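Local coordinates for protein esterase (Thermotoga maritima, PDB 3DOH) that probably hydrolyses carboxylic esters, as a thermostable esterase with an alpha/beta-hydrolase domain joined to an immunoglobulin-like N-terminal domain, at residues L11-F16 with E20-V25. Numbering follows the deposited sequence.
Sequences LITKVF and EKVCAV
Two consecutive amides grip the carbonyl oxygen of Ile12: Cys23 N at 2.7 Å, in the carbonyl plane, and Ala24 N at 3.1 Å, tilted from it. This is a classic beta bulge. Cys23 and Ala24 together face Ile12, and the antiparallel register slips by one residue before Thr13 pairs with Val22. Toward Leu11, Ile12 N returns a bond to Ala24 O; toward Phe16, Lys14 and Lys21 form a hydrogen-bonded pair through both amides. Cys23 SG, set between its own N and carbonyl carbon (chi1 66°), comes within 3.8 Å of Lys14 CB, while Cys23 CB meets the edge of the Phe16 ring. The Lys21 and Phe16 side chains cross at about a right angle, Lys21 CG 3.6 Å from Phe16 CD1. The hairpin belongs to the immunoglobulin-like domain, with strand 129-139 hydrogen-bonded along the other edge of 11-16. On the face carrying Leu11, Thr13 and Val15, Thr13 OG1 donates to Glu20 OE2 at 2.7 Å, on its anti side and 24° out of the carboxylate plane. Tyr191 also bonds OE2, and OE1 forms a salt bridge with Arg105 and a hydrogen bond with Thr94. With an alanine at Glu20, the buried Thr13 hydroxyl would probably lose this acceptor and Arg105 its carboxylate partner. Further along the same face, Leu11 and Val25 lie side by side, CD1 of the leucine 3.9 Å from CG2 of the valine.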
loop_
_atom_site.group_PDB
_atom_site.type_symbol
_atom_site.label_atom_id
_atom_site.label_comp_id
_atom_site.label_asym_id
_atom_site.label_seq_id
_atom_site.Cartn_x
_atom_site.Cartn_y
_atom_site.Cartn_z
ATOM N N LEU A 11 13.747 -21.015 -25.599
ATOM C CA LEU A 11 13.114 -21.048 -24.308
ATOM C C LEU A 11 13.958 -21.823 -23.322
ATOM O O LEU A 11 14.231 -22.993 -23.548
ATOM C CB LEU A 11 11.780 -21.753 -24.480
ATOM C CG LEU A 11 10.573 -20.866 -24.783
ATOM C CD1 LEU A 11 10.985 -19.614 -25.530
ATOM C CD2 LEU A 11 9.453 -21.653 -25.475
ATOM N N ILE A 12 14.395 -21.192 -22.241
ATOM C CA ILE A 12 15.127 -21.926 -21.219
ATOM C C ILE A 12 14.155 -22.331 -20.096
ATOM O O ILE A 12 13.490 -21.452 -19.482
ATOM C CB ILE A 12 16.317 -21.113 -20.635
ATOM C CG1 ILE A 12 17.088 -20.369 -21.730
ATOM C CG2 ILE A 12 17.237 -22.022 -19.798
ATOM C CD1 ILE A 12 17.826 -21.298 -22.721
ATOM N N THR A 13 14.049 -23.645 -19.857
ATOM C CA THR A 13 13.276 -24.192 -18.746
ATOM C C THR A 13 14.217 -24.784 -17.753
ATOM O O THR A 13 15.333 -25.207 -18.100
ATOM C CB THR A 13 12.236 -25.318 -19.132
ATOM O OG1 THR A 13 12.902 -26.493 -19.637
ATOM C CG2 THR A 13 11.200 -24.823 -20.152
ATOM N N LYS A 14 13.759 -24.839 -16.506
ATOM C CA LYS A 14 14.563 -25.333 -15.426
ATOM C C LYS A 14 13.585 -25.951 -14.429
ATOM O O LYS A 14 12.436 -25.463 -14.287
ATOM C CB LYS A 14 15.284 -24.141 -14.829
ATOM C CG LYS A 14 16.273 -24.456 -13.749
ATOM C CD LYS A 14 16.351 -23.282 -12.818
ATOM C CE LYS A 14 17.694 -23.170 -12.157
ATOM N NZ LYS A 14 18.694 -22.618 -13.112
ATOM N N VAL A 15 13.991 -27.000 -13.723
ATOM C CA VAL A 15 13.037 -27.605 -12.797
ATOM C C VAL A 15 13.153 -26.935 -11.420
ATOM O O VAL A 15 14.204 -27.051 -10.734
ATOM C CB VAL A 15 13.161 -29.165 -12.704
ATOM C CG1 VAL A 15 12.084 -29.754 -11.796
ATOM C CG2 VAL A 15 13.103 -29.812 -14.096
ATOM N N PHE A 16 12.081 -26.233 -11.030
ATOM C CA PHE A 16 12.031 -25.549 -9.741
ATOM C C PHE A 16 11.261 -26.413 -8.722
ATOM O O PHE A 16 10.532 -27.352 -9.114
ATOM C CB PHE A 16 11.381 -24.172 -9.878
ATOM C CG PHE A 16 12.202 -23.192 -10.636
ATOM C CD1 PHE A 16 12.009 -23.018 -12.013
ATOM C CD2 PHE A 16 13.209 -22.452 -9.993
ATOM C CE1 PHE A 16 12.796 -22.114 -12.743
ATOM C CE2 PHE A 16 14.002 -21.563 -10.700
ATOM C CZ PHE A 16 13.796 -21.368 -12.063
ATOM N N GLU A 20 8.688 -27.619 -13.418
ATOM C CA GLU A 20 9.489 -27.022 -14.476
ATOM C C GLU A 20 8.849 -25.739 -14.988
ATOM O O GLU A 20 7.658 -25.702 -15.300
ATOM C CB GLU A 20 9.677 -28.011 -15.629
ATOM C CG GLU A 20 10.369 -27.421 -16.847
ATOM C CD GLU A 20 10.041 -28.170 -18.123
ATOM O OE1 GLU A 20 8.904 -28.673 -18.244
ATOM O OE2 GLU A 20 10.920 -28.255 -19.006
ATOM N N LYS A 21 9.656 -24.688 -15.069
ATOM C CA LYS A 21 9.190 -23.381 -15.464
ATOM C C LYS A 21 10.121 -22.895 -16.544
ATOM O O LYS A 21 11.307 -23.252 -16.567
ATOM C CB LYS A 21 9.266 -22.366 -14.331
ATOM C CG LYS A 21 8.524 -22.619 -12.987
ATOM C CD LYS A 21 8.702 -21.353 -12.108
ATOM C CE LYS A 21 7.953 -21.416 -10.819
ATOM N NZ LYS A 21 6.492 -21.394 -11.044
ATOM N N VAL A 22 9.588 -22.068 -17.431
ATOM C CA VAL A 22 10.415 -21.320 -18.360
ATOM C C VAL A 22 10.991 -20.110 -17.587
ATOM O O VAL A 22 10.237 -19.206 -17.186
ATOM C CB VAL A 22 9.604 -20.777 -19.558
ATOM C CG1 VAL A 22 10.536 -20.214 -20.576
ATOM C CG2 VAL A 22 8.770 -21.843 -20.187
ATOM N N CYS A 23 12.316 -20.101 -17.424
ATOM C CA CYS A 23 13.015 -19.110 -16.612
ATOM C C CYS A 23 13.793 -18.128 -17.473
ATOM O O CYS A 23 14.116 -17.030 -17.039
ATOM C CB CYS A 23 13.948 -19.792 -15.610
ATOM S SG CYS A 23 15.293 -20.672 -16.383
ATOM N N ALA A 24 14.108 -18.503 -18.702
ATOM C CA ALA A 24 14.772 -17.522 -19.540
ATOM C C ALA A 24 14.457 -17.708 -21.013
ATOM O O ALA A 24 13.964 -18.750 -21.427
ATOM C CB ALA A 24 16.254 -17.521 -19.285
ATOM N N VAL A 25 14.690 -16.662 -21.781
ATOM C CA VAL A 25 14.592 -16.718 -23.208
ATOM C C VAL A 25 15.940 -16.215 -23.698
ATOM O O VAL A 25 16.401 -15.142 -23.286
ATOM C CB VAL A 25 13.434 -15.824 -23.704
ATOM C CG1 VAL A 25 13.626 -15.462 -25.140
ATOM C CG2 VAL A 25 12.099 -16.511 -23.498
#